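Side-chain contacts in glycoside hydrolase family 43 (PDB 4QQS), which shows alpha-L-arabinofuranosidase activity on a five-bladed beta-propeller scaffold and probably takes part in the breakdown of xylan: residues Q161-S164 / E169-G172; F130-Q133 / P137-Y140; A89-G94 / K114-D119; P197-H202 / Y206-S211. All coordinates share one frame; numbering follows the deposited sequence.

Interaction 1: residues Q161-S164 / E169-G172; sequences QEMS and ELKG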
loop_
_atom_site.group_PDB
_atom_site.type_symbol
_atom_site.label_atom_id
_atom_site.label_comp_id
_atom_site.label_asym_id
_atom_site.label_seq_id
_atom_site.Cartn_x
_atom_site.Cartn_y
_atom_site.Cartn_z
ATOM N N GLN A 161 -15.356 -2.990 -1.513
ATOM C CA GLN A 161 -16.531 -3.618 -0.924
ATOM C C GLN A 161 -16.470 -3.522 0.585
ATOM O O GLN A 161 -15.411 -3.609 1.198
ATOM C CB GLN A 161 -16.638 -5.096 -1.328
ATOM C CG GLN A 161 -17.038 -5.267 -2.780
ATOM C CD GLN A 161 -17.023 -6.694 -3.249
ATOM O OE1 GLN A 161 -16.020 -7.173 -3.791
ATOM N NE2 GLN A 161 -18.137 -7.390 -3.056
ATOM N N GLU A 162 -17.634 -3.364 1.193
ATOM C CA GLU A 162 -17.767 -3.570 2.626
ATOM C C GLU A 162 -17.509 -5.040 2.917
ATOM O O GLU A 162 -17.865 -5.902 2.106
ATOM C CB GLU A 162 -19.180 -3.172 3.026
ATOM C CG GLU A 162 -19.460 -3.182 4.502
ATOM C CD GLU A 162 -20.867 -2.706 4.816
ATOM O OE1 GLU A 162 -21.487 -2.019 3.959
ATOM O OE2 GLU A 162 -21.353 -3.022 5.914
ATOM N N MET A 163 -16.887 -5.325 4.056
ATOM C CA MET A 163 -16.671 -6.708 4.465
ATOM C C MET A 163 -17.604 -7.096 5.581
ATOM O O MET A 163 -18.127 -6.252 6.302
ATOM C CB MET A 163 -15.244 -6.945 4.953
ATOM C CG MET A 163 -14.163 -6.371 4.036
ATOM S SD MET A 163 -12.507 -6.795 4.558
ATOM C CE MET A 163 -12.347 -8.422 3.853
ATOM N N SER A 164 -17.782 -8.400 5.739
ATOM C CA SER A 164 -18.414 -8.921 6.926
ATOM C C SER A 164 -17.538 -8.582 8.126
ATOM O O SER A 164 -16.329 -8.299 7.994
ATOM C CB SER A 164 -18.588 -10.430 6.812
ATOM O OG SER A 164 -17.341 -11.050 6.543
ATOM N N GLU A 169 -16.038 -12.366 4.181
ATOM C CA GLU A 169 -16.928 -12.182 3.043
ATOM C C GLU A 169 -16.836 -10.757 2.574
ATOM O O GLU A 169 -16.749 -9.836 3.397
ATOM C CB GLU A 169 -18.381 -12.470 3.431
ATOM C CG GLU A 169 -19.368 -12.396 2.241
ATOM C CD GLU A 169 -20.794 -11.975 2.603
ATOM O OE1 GLU A 169 -21.092 -11.682 3.783
ATOM O OE2 GLU A 169 -21.639 -11.939 1.681
ATOM N N LEU A 170 -16.885 -10.586 1.260
ATOM C CA LEU A 170 -16.992 -9.274 0.657
ATOM C C LEU A 170 -18.468 -9.091 0.294
ATOM O O LEU A 170 -19.031 -9.874 -0.488
ATOM C CB LEU A 170 -16.097 -9.180 -0.570
ATOM C CG LEU A 170 -14.600 -8.979 -0.304
ATOM C CD1 LEU A 170 -13.929 -10.159 0.374
ATOM C CD2 LEU A 170 -13.884 -8.670 -1.582
ATOM N N LYS A 171 -19.113 -8.097 0.897
ATOM C CA LYS A 171 -20.564 -7.939 0.772
ATOM C C LYS A 171 -20.958 -7.374 -0.575
ATOM O O LYS A 171 -20.296 -6.484 -1.105
ATOM C CB LYS A 171 -21.089 -7.008 1.876
ATOM C CG LYS A 171 -20.981 -7.560 3.293
ATOM C CD LYS A 171 -21.442 -6.528 4.332
ATOM C CE LYS A 171 -22.439 -7.080 5.314
ATOM N NZ LYS A 171 -23.047 -6.011 6.146
ATOM N N GLY A 172 -22.075 -7.865 -1.096
ATOM C CA GLY A 172 -22.684 -7.281 -2.267
ATOM C C GLY A 172 -21.821 -7.339 -3.505
ATOM O O GLY A 172 -20.954 -8.200 -3.633
HETATM O O HOH W 1 -18.562 -10.306 -3.307
HETATM O O HOH W 2 -19.845 -3.773 -0.591
#
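CG of Q161 lies anti to its carbonyl carbon (chi1 -72°) and the chain runs on extended, which carries the carboxamide across to the backbone of L170-G172. There NE2 gives a hydrogen bond to K171 O at 3.0 Å, K171 O lying close to the amide plane while NE2 stands above the carbonyl plane. The other end of the amide, OE1, rests 3.4 Å from L170 CD2, the two side chains crossing at about a right angle; its polar partners are Y141 and R120. Water 1 joins NE2 to L170 O. An alanine here would take away the whole amide, which would probably cost K171 O a donor, leave Y141 and R120 without their acceptor and open a gap beside L170. Backbone bonds tie the rest: K171 N to E162 O (2.8 Å) and S164 N to E169 O (2.9 Å). S164 OG sits between its own N and carbonyl carbon (chi1 55°), where it accepts E169 N at 3.0 Å and also bonds to D166. On the more exposed side, E162 OE2 and K171 NZ form a long, weak salt bridge (3.4 Å). This returning loop follows strand 153-162 of the propeller, and M163 and L170 pair there in a single beta bridge. Backbone bonds, the buried amide of Q161 and the hydroxyl of S164 do the gripping, and the weak charged pair probably adds little.

Interaction 2: residues F130-Q133 / P137-Y140; sequences FIDQ and PYIY
I131 and P137 make the tight end of this contact: CD1 of I131 packs 3.6 Å from CB of P137, the side chains crossing at a slant on the sheet face that also meets Y79. Next to them F130 and Y138 form the antiparallel hydrogen-bonded pair of the hairpin of strands 124-131 and 137-143, with F130 N to Y138 O at 2.8 Å and Y138 N to F130 O at 2.9 Å. On the other face the F130 side chain, its CG anti to the backbone N (chi1 169°), lies alongside that of Y138, and Y138 CD1 comes to the edge of the F130 ring. F130 CB meets the edge of the Y140 ring, 3.9 Å from CE1; Y140 OH is held by P230 O.

The looser side is that of D132. Its CB stays 4.1 Å from Y138 CE1, and water 3 spans the polar ends, 2.8 Å from D132 OD2 and 2.7 Å from Y138 OH. The carboxylate has stronger partners in Y206 and K201. The hairpin is thus closed by main-chain bonds and apolar packing, while the acid is turned to another strand pair and reaches Y138 through water.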
loop_
_atom_site.group_PDB
_atom_site.type_symbol
_atom_site.label_atom_id
_atom_site.label_comp_id
_atom_site.label_asym_id
_atom_site.label_seq_id
_atom_site.Cartn_x
_atom_site.Cartn_y
_atom_site.Cartn_z
ATOM N N PHE A 130 -9.673 -0.957 5.417
ATOM C CA PHE A 130 -9.941 0.267 6.160
ATOM C C PHE A 130 -11.063 -0.002 7.148
ATOM O O PHE A 130 -12.141 -0.427 6.750
ATOM C CB PHE A 130 -10.362 1.368 5.175
ATOM C CG PHE A 130 -10.924 2.601 5.837
ATOM C CD1 PHE A 130 -10.118 3.456 6.564
ATOM C CD2 PHE A 130 -12.268 2.894 5.739
ATOM C CE1 PHE A 130 -10.653 4.587 7.176
ATOM C CE2 PHE A 130 -12.794 4.004 6.339
ATOM C CZ PHE A 130 -11.989 4.853 7.061
ATOM N N ILE A 131 -10.797 0.241 8.428
ATOM C CA ILE A 131 -11.810 0.120 9.457
ATOM C C ILE A 131 -12.302 1.535 9.791
ATOM O O ILE A 131 -11.539 2.367 10.281
ATOM C CB ILE A 131 -11.264 -0.582 10.731
ATOM C CG1 ILE A 131 -10.594 -1.922 10.391
ATOM C CG2 ILE A 131 -12.382 -0.780 11.742
ATOM C CD1 ILE A 131 -11.466 -2.909 9.677
ATOM N N ASP A 132 -13.568 1.823 9.506
ATOM C CA ASP A 132 -14.101 3.162 9.748
ATOM C C ASP A 132 -14.301 3.401 11.248
ATOM O O ASP A 132 -14.206 2.489 12.070
ATOM C CB ASP A 132 -15.409 3.340 8.976
ATOM C CG ASP A 132 -15.728 4.790 8.640
ATOM O OD1 ASP A 132 -15.036 5.718 9.112
ATOM O OD2 ASP A 132 -16.709 4.981 7.901
ATOM N N GLN A 133 -14.577 4.648 11.596
ATOM C CA GLN A 133 -14.744 5.030 12.990
ATOM C C GLN A 133 -15.856 4.233 13.673
ATOM O O GLN A 133 -15.765 3.937 14.864
ATOM C CB GLN A 133 -15.024 6.522 13.098
ATOM C CG GLN A 133 -13.817 7.386 12.820
ATOM C CD GLN A 133 -14.144 8.861 12.899
ATOM O OE1 GLN A 133 -15.177 9.308 12.389
ATOM N NE2 GLN A 133 -13.275 9.629 13.547
ATOM N N PRO A 137 -15.708 -2.592 8.419
ATOM C CA PRO A 137 -14.559 -2.827 7.547
ATOM C C PRO A 137 -14.908 -2.689 6.072
ATOM O O PRO A 137 -15.987 -3.092 5.625
ATOM C CB PRO A 137 -14.189 -4.280 7.856
ATOM C CG PRO A 137 -15.454 -4.916 8.346
ATOM C CD PRO A 137 -16.344 -3.847 8.859
ATOM N N TYR A 138 -13.964 -2.124 5.327
ATOM C CA TYR A 138 -14.042 -2.028 3.884
ATOM C C TYR A 138 -12.728 -2.493 3.294
ATOM O O TYR A 138 -11.676 -2.170 3.815
ATOM C CB TYR A 138 -14.289 -0.583 3.449
ATOM C CG TYR A 138 -15.567 0.003 3.983
ATOM C CD1 TYR A 138 -15.608 0.611 5.230
ATOM C CD2 TYR A 138 -16.746 -0.071 3.257
ATOM C CE1 TYR A 138 -16.777 1.141 5.734
ATOM C CE2 TYR A 138 -17.936 0.449 3.761
ATOM C CZ TYR A 138 -17.936 1.050 5.005
ATOM O OH TYR A 138 -19.093 1.592 5.523
ATOM N N ILE A 139 -12.796 -3.246 2.208
ATOM C CA ILE A 139 -11.605 -3.652 1.488
ATOM C C ILE A 139 -11.546 -2.933 0.150
ATOM O O ILE A 139 -12.506 -2.936 -0.616
ATOM C CB ILE A 139 -11.514 -5.196 1.336
ATOM C CG1 ILE A 139 -10.148 -5.590 0.758
ATOM C CG2 ILE A 139 -12.659 -5.759 0.508
ATOM C CD1 ILE A 139 -9.882 -7.092 0.787
ATOM N N TYR A 140 -10.404 -2.298 -0.093
ATOM C CA TYR A 140 -10.078 -1.663 -1.365
ATOM C C TYR A 140 -9.063 -2.575 -2.026
ATOM O O TYR A 140 -8.154 -3.045 -1.373
ATOM C CB TYR A 140 -9.473 -0.264 -1.110
ATOM C CG TYR A 140 -10.453 0.671 -0.467
ATOM C CD1 TYR A 140 -10.649 0.676 0.905
ATOM C CD2 TYR A 140 -11.220 1.525 -1.229
ATOM C CE1 TYR A 140 -11.606 1.491 1.489
ATOM C CE2 TYR A 140 -12.168 2.359 -0.655
ATOM C CZ TYR A 140 -12.365 2.335 0.710
ATOM O OH TYR A 140 -13.308 3.104 1.328
HETATM O O HOH W 3 -18.829 3.161 7.754
#

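Interaction 3: residues A89-G94 / K114-D119; sequences ARDNDG and KAPLFD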
loop_
_atom_site.group_PDB
_atom_site.type_symbol
_atom_site.label_atom_id
_atom_site.label_comp_id
_atom_site.label_asym_id
_atom_site.label_seq_id
_atom_site.Cartn_x
_atom_site.Cartn_y
_atom_site.Cartn_z
ATOM N N ALA A 89 -0.715 -13.435 -4.028
ATOM C CA ALA A 89 0.268 -14.314 -4.643
ATOM C C ALA A 89 -0.400 -14.994 -5.821
ATOM O O ALA A 89 -1.625 -14.972 -5.966
ATOM C CB ALA A 89 0.791 -15.356 -3.641
ATOM N N ARG A 90 0.406 -15.637 -6.661
ATOM C CA ARG A 90 -0.117 -16.376 -7.799
ATOM C C ARG A 90 -0.522 -17.786 -7.369
ATOM O O ARG A 90 0.252 -18.506 -6.747
ATOM C CB ARG A 90 0.912 -16.449 -8.941
ATOM C CG ARG A 90 0.281 -16.823 -10.275
ATOM C CD ARG A 90 1.243 -16.677 -11.442
ATOM N NE ARG A 90 1.783 -15.329 -11.575
ATOM C CZ ARG A 90 1.173 -14.307 -12.167
ATOM N NH1 ARG A 90 -0.040 -14.439 -12.686
ATOM N NH2 ARG A 90 1.775 -13.122 -12.213
ATOM N N ASP A 91 -1.751 -18.166 -7.695
ATOM C CA ASP A 91 -2.246 -19.489 -7.339
ATOM C C ASP A 91 -1.824 -20.485 -8.421
ATOM O O ASP A 91 -1.264 -20.111 -9.459
ATOM C CB ASP A 91 -3.769 -19.458 -7.185
ATOM C CG ASP A 91 -4.291 -20.474 -6.176
ATOM O OD1 ASP A 91 -3.553 -21.409 -5.791
ATOM O OD2 ASP A 91 -5.461 -20.322 -5.756
ATOM N N ASN A 92 -2.099 -21.762 -8.181
ATOM C CA ASN A 92 -1.729 -22.815 -9.121
ATOM C C ASN A 92 -2.364 -22.646 -10.495
ATOM O O ASN A 92 -1.800 -23.075 -11.502
ATOM C CB ASN A 92 -2.090 -24.180 -8.542
ATOM C CG ASN A 92 -1.216 -24.550 -7.372
ATOM O OD1 ASN A 92 0.010 -24.589 -7.486
ATOM N ND2 ASN A 92 -1.835 -24.790 -6.227
ATOM N N ASP A 93 -3.527 -22.004 -10.531
ATOM C CA ASP A 93 -4.240 -21.776 -11.779
ATOM C C ASP A 93 -3.718 -20.578 -12.562
ATOM O O ASP A 93 -4.242 -20.259 -13.627
ATOM C CB ASP A 93 -5.745 -21.652 -11.541
ATOM C CG ASP A 93 -6.132 -20.472 -10.649
ATOM O OD1 ASP A 93 -5.285 -19.607 -10.321
ATOM O OD2 ASP A 93 -7.327 -20.418 -10.281
ATOM N N GLY A 94 -2.689 -19.921 -12.038
ATOM C CA GLY A 94 -2.059 -18.808 -12.722
ATOM C C GLY A 94 -2.627 -17.431 -12.426
ATOM O O GLY A 94 -2.084 -16.440 -12.894
ATOM N N LYS A 114 -7.910 -17.495 5.267
ATOM C CA LYS A 114 -8.680 -17.730 4.046
ATOM C C LYS A 114 -7.788 -17.347 2.869
ATOM O O LYS A 114 -7.568 -16.177 2.586
ATOM C CB LYS A 114 -10.013 -16.976 4.049
ATOM C CG LYS A 114 -10.998 -17.501 3.024
ATOM C CD LYS A 114 -12.378 -16.919 3.202
ATOM C CE LYS A 114 -13.339 -17.351 2.111
ATOM N NZ LYS A 114 -14.714 -16.932 2.472
ATOM N N ALA A 115 -7.265 -18.373 2.212
ATOM C CA ALA A 115 -6.302 -18.209 1.139
ATOM C C ALA A 115 -6.701 -19.131 -0.007
ATOM O O ALA A 115 -6.515 -20.332 0.093
ATOM C CB ALA A 115 -4.901 -18.536 1.639
ATOM N N PRO A 116 -7.268 -18.580 -1.094
ATOM C CA PRO A 116 -7.536 -17.159 -1.340
ATOM C C PRO A 116 -8.744 -16.646 -0.558
ATOM O O PRO A 116 -9.651 -17.411 -0.178
ATOM C CB PRO A 116 -7.828 -17.120 -2.835
ATOM C CG PRO A 116 -8.452 -18.437 -3.118
ATOM C CD PRO A 116 -7.739 -19.420 -2.210
ATOM N N LEU A 117 -8.775 -15.339 -0.351
ATOM C CA LEU A 117 -9.883 -14.698 0.343
ATOM C C LEU A 117 -11.141 -14.712 -0.536
ATOM O O LEU A 117 -12.255 -14.913 -0.034
ATOM C CB LEU A 117 -9.485 -13.269 0.702
ATOM C CG LEU A 117 -10.559 -12.419 1.374
ATOM C CD1 LEU A 117 -11.037 -13.025 2.694
ATOM C CD2 LEU A 117 -10.027 -11.017 1.599
ATOM N N PHE A 118 -10.955 -14.483 -1.832
ATOM C CA PHE A 118 -12.019 -14.604 -2.818
ATOM C C PHE A 118 -11.377 -15.000 -4.137
ATOM O O PHE A 118 -10.160 -14.866 -4.303
ATOM C CB PHE A 118 -12.857 -13.315 -2.951
ATOM C CG PHE A 118 -12.099 -12.106 -3.463
ATOM C CD1 PHE A 118 -11.403 -11.289 -2.584
ATOM C CD2 PHE A 118 -12.116 -11.750 -4.816
ATOM C CE1 PHE A 118 -10.729 -10.153 -3.039
ATOM C CE2 PHE A 118 -11.457 -10.617 -5.267
ATOM C CZ PHE A 118 -10.757 -9.828 -4.371
ATOM N N ASP A 119 -12.183 -15.506 -5.064
ATOM C CA ASP A 119 -11.652 -16.040 -6.310
ATOM C C ASP A 119 -12.699 -15.872 -7.390
ATOM O O ASP A 119 -13.792 -16.427 -7.280
ATOM C CB ASP A 119 -11.290 -17.517 -6.111
ATOM C CG ASP A 119 -10.509 -18.108 -7.262
ATOM O OD1 ASP A 119 -10.341 -17.439 -8.309
ATOM O OD2 ASP A 119 -10.039 -19.260 -7.096
HETATM O O HOH W 4 -9.894 -19.060 -10.510
#
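D119 and D93 bring their carboxylates near each other where a beta turn faces a surface loop, OD2 to OD2 4.3 Å. Along D119, CB lies 4.2 Å from CG of the P116 ring in its own loop. With CG anti to the backbone N (chi1 -170°), the carboxylate is carried outward toward the turn, its carbon 5.0 Å from D93 OD2. At the tip the two oxygens part company. OD1 accepts a bond from water 4 at 2.8 Å, and is also held by the backbone N of G121. OD2 turns to K97 NZ, with which it forms a salt bridge. D93 OD2 and D91 OD2 each form one with the same lysine, so three acids gather round a single ammonium group, which probably offsets their mutual repulsion. Water 4 makes the second link, donating to D93 OD2 as well, at 2.9 Å.

The acids D91 and D93 sit on the type I beta turn D91-G94, which joins strands 82-90 and 96-103 of a four-stranded antiparallel sheet, a blade of the propeller. G94 N closes the turn on D91 O, and N92 N bonds to D91 OD1 from outside the carboxylate plane. R90 NH1 reaches G94 O at 2.9 Å, the oxygen lying in the guanidinium plane, while its NE is paired with D70. P116, preceded by a cis peptide bond, offers CD to D91 OD2 at 4.3 Å, a loose van der Waals approach of a ring carbon to a carboxylate oxygen.

Interaction 4: residues P197-H202 / Y206-S211; sequences PFVIKH and YYMMYS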
loop_
_atom_site.group_PDB
_atom_site.type_symbol
_atom_site.label_atom_id
_atom_site.label_comp_id
_atom_site.label_asym_id
_atom_site.label_seq_id
_atom_site.Cartn_x
_atom_site.Cartn_y
_atom_site.Cartn_z
ATOM N N PRO A 197 -4.060 1.426 -3.205
ATOM C CA PRO A 197 -4.917 2.289 -2.377
ATOM C C PRO A 197 -4.529 2.285 -0.900
ATOM O O PRO A 197 -4.158 1.241 -0.356
ATOM C CB PRO A 197 -6.311 1.675 -2.553
ATOM C CG PRO A 197 -6.045 0.234 -2.899
ATOM C CD PRO A 197 -4.797 0.275 -3.758
ATOM N N PHE A 198 -4.692 3.435 -0.262
ATOM C CA PHE A 198 -4.568 3.559 1.185
ATOM C C PHE A 198 -5.525 4.669 1.618
ATOM O O PHE A 198 -5.448 5.758 1.079
ATOM C CB PHE A 198 -3.126 3.899 1.612
ATOM C CG PHE A 198 -2.912 3.757 3.097
ATOM C CD1 PHE A 198 -3.390 4.704 3.977
ATOM C CD2 PHE A 198 -2.298 2.621 3.627
ATOM C CE1 PHE A 198 -3.239 4.544 5.348
ATOM C CE2 PHE A 198 -2.140 2.483 4.999
ATOM C CZ PHE A 198 -2.622 3.432 5.838
ATOM N N VAL A 199 -6.412 4.391 2.568
ATOM C CA VAL A 199 -7.469 5.330 2.941
ATOM C C VAL A 199 -7.262 5.889 4.351
ATOM O O VAL A 199 -7.009 5.147 5.302
ATOM C CB VAL A 199 -8.854 4.651 2.824
ATOM C CG1 VAL A 199 -9.984 5.562 3.329
ATOM C CG2 VAL A 199 -9.099 4.251 1.369
ATOM N N ILE A 200 -7.388 7.208 4.473
ATOM C CA ILE A 200 -7.420 7.896 5.765
ATOM C C ILE A 200 -8.672 8.763 5.830
ATOM O O ILE A 200 -9.250 9.144 4.819
ATOM C CB ILE A 200 -6.130 8.724 6.031
ATOM C CG1 ILE A 200 -5.943 9.822 4.979
ATOM C CG2 ILE A 200 -4.930 7.791 6.107
ATOM C CD1 ILE A 200 -4.695 10.677 5.190
ATOM N N LYS A 201 -9.077 9.076 7.050
ATOM C CA LYS A 201 -10.260 9.891 7.291
ATOM C C LYS A 201 -9.824 11.196 7.940
ATOM O O LYS A 201 -8.932 11.212 8.790
ATOM C CB LYS A 201 -11.247 9.133 8.192
ATOM C CG LYS A 201 -12.642 9.742 8.264
ATOM C CD LYS A 201 -13.568 8.890 9.115
ATOM C CE LYS A 201 -15.009 9.349 9.052
ATOM N NZ LYS A 201 -15.898 8.433 9.812
ATOM N N HIS A 202 -10.440 12.294 7.531
ATOM C CA HIS A 202 -10.104 13.598 8.068
ATOM C C HIS A 202 -11.333 14.488 7.986
ATOM O O HIS A 202 -11.907 14.663 6.913
ATOM C CB HIS A 202 -8.948 14.210 7.278
ATOM C CG HIS A 202 -8.485 15.528 7.813
ATOM N ND1 HIS A 202 -8.809 16.731 7.222
ATOM C CD2 HIS A 202 -7.727 15.833 8.892
ATOM C CE1 HIS A 202 -8.272 17.719 7.916
ATOM N NE2 HIS A 202 -7.607 17.201 8.932
ATOM N N TYR A 206 -13.266 11.081 3.495
ATOM C CA TYR A 206 -12.384 9.947 3.270
ATOM C C TYR A 206 -11.444 10.276 2.120
ATOM O O TYR A 206 -11.861 10.807 1.098
ATOM C CB TYR A 206 -13.201 8.695 2.954
ATOM C CG TYR A 206 -14.189 8.348 4.043
ATOM C CD1 TYR A 206 -15.448 8.930 4.067
ATOM C CD2 TYR A 206 -13.877 7.451 5.046
ATOM C CE1 TYR A 206 -16.362 8.631 5.054
ATOM C CE2 TYR A 206 -14.792 7.142 6.046
ATOM C CZ TYR A 206 -16.042 7.732 6.039
ATOM O OH TYR A 206 -16.982 7.435 6.999
ATOM N N TYR A 207 -10.163 9.962 2.311
ATOM C CA TYR A 207 -9.115 10.292 1.352
ATOM C C TYR A 207 -8.392 9.015 0.968
ATOM O O TYR A 207 -7.820 8.345 1.818
ATOM C CB TYR A 207 -8.120 11.279 1.980
ATOM C CG TYR A 207 -8.758 12.605 2.275
ATOM C CD1 TYR A 207 -9.543 12.801 3.415
ATOM C CD2 TYR A 207 -8.636 13.652 1.388
ATOM C CE1 TYR A 207 -10.173 14.002 3.652
ATOM C CE2 TYR A 207 -9.255 14.876 1.633
ATOM C CZ TYR A 207 -10.015 15.038 2.765
ATOM O OH TYR A 207 -10.653 16.228 3.015
ATOM N N MET A 208 -8.427 8.678 -0.315
ATOM C CA MET A 208 -7.762 7.490 -0.832
ATOM C C MET A 208 -6.531 7.939 -1.594
ATOM O O MET A 208 -6.636 8.556 -2.655
ATOM C CB MET A 208 -8.665 6.731 -1.808
ATOM C CG MET A 208 -7.996 5.453 -2.342
ATOM S SD MET A 208 -8.762 4.777 -3.798
ATOM C CE MET A 208 -10.370 4.430 -3.103
ATOM N N MET A 209 -5.370 7.648 -1.039
ATOM C CA MET A 209 -4.118 7.797 -1.753
ATOM C C MET A 209 -3.946 6.581 -2.667
ATOM O O MET A 209 -4.381 5.477 -2.328
ATOM C CB MET A 209 -2.976 7.911 -0.745
ATOM C CG MET A 209 -3.131 9.123 0.133
ATOM S SD MET A 209 -1.980 9.228 1.496
ATOM C CE MET A 209 -0.569 9.850 0.574
ATOM N N TYR A 210 -3.296 6.779 -3.809
ATOM C CA TYR A 210 -3.116 5.690 -4.765
ATOM C C TYR A 210 -1.962 6.079 -5.677
ATOM O O TYR A 210 -1.546 7.240 -5.720
ATOM C CB TYR A 210 -4.404 5.423 -5.576
ATOM C CG TYR A 210 -4.744 6.561 -6.500
ATOM C CD1 TYR A 210 -5.471 7.658 -6.070
ATOM C CD2 TYR A 210 -4.290 6.567 -7.814
ATOM C CE1 TYR A 210 -5.728 8.716 -6.916
ATOM C CE2 TYR A 210 -4.543 7.627 -8.657
ATOM C CZ TYR A 210 -5.271 8.698 -8.210
ATOM O OH TYR A 210 -5.570 9.773 -9.024
ATOM N N SER A 211 -1.474 5.097 -6.427
ATOM C CA SER A 211 -0.381 5.305 -7.363
ATOM C C SER A 211 -0.824 5.070 -8.798
ATOM O O SER A 211 -1.724 4.257 -9.067
ATOM C CB SER A 211 0.768 4.357 -7.030
ATOM O OG SER A 211 1.269 4.620 -5.725
HETATM O O HOH W 5 -12.143 16.757 5.291
#
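K201 and Y206 lie at one end of an antiparallel beta hairpin, strands 191-202 and 205-212, within the five-bladed propeller. Backbone bonds come first: F198 pairs with M209 and I200 with Y207, each pair exchanging two, among them Y207 N to I200 O at 2.8 Å. Between these pairs V199 CA points its C-H at Y207 O (3.2 Å); beyond the F198/M209 pair, P197 CA does the same toward M209 O.

Apolar contacts fill both faces. V199 CG2 touches M208 CB at 4.1 Å, and P197 CB meets M208 CG; the side chains of P197 and D126, a residue predicted to modulate the proton donor, come within about 4 Å at their nearest atoms. On the other face I200 CG1, held between its own N and carbonyl carbon (chi1 61°), reaches Y207 CB at 4.0 Å.

The polar group is the K201 side chain, extended to its end and running alongside Y206 with CG over one face of the ring and NZ bonded to OH at 3.2 Å. D132 and Q133 also bind NZ, and D132 accepts from Y206 as well. A methionine here would probably leave the D132 carboxylate without its counter-charge, and Q133 OE1 and Y206 OH without this donor.

Water bridges the turn end of the hairpin. H202 CB packs 3.8 Å from CE1 of Y207, and water 5, near the plane of that ring, bonds to H202 O at 2.7 Å and to Y207 OH.

Overall arrangement
Interactions 2 and 4 are the buried contacts, both hairpins of one mixed sheet, and they meet directly: D132 and Q133 of the first reach Y206 and K201 of the second, while Y140 packs on V199 and M208. Interaction 1 is only partly buried, yet shares that sheet, since strand 153-162 lies beside strand 137-143 and Q161 O and M163 N bond to the backbone of I139 and P137. Interaction 3, at the surface, touches interaction 1 where F118 and L117 pack on L170. Main-chain bonds and apolar packing dominate interactions 2 and 4, though a salt bridge joins them; interaction 3 has acids sharing a lysine and a water, and no direct bond between its segments.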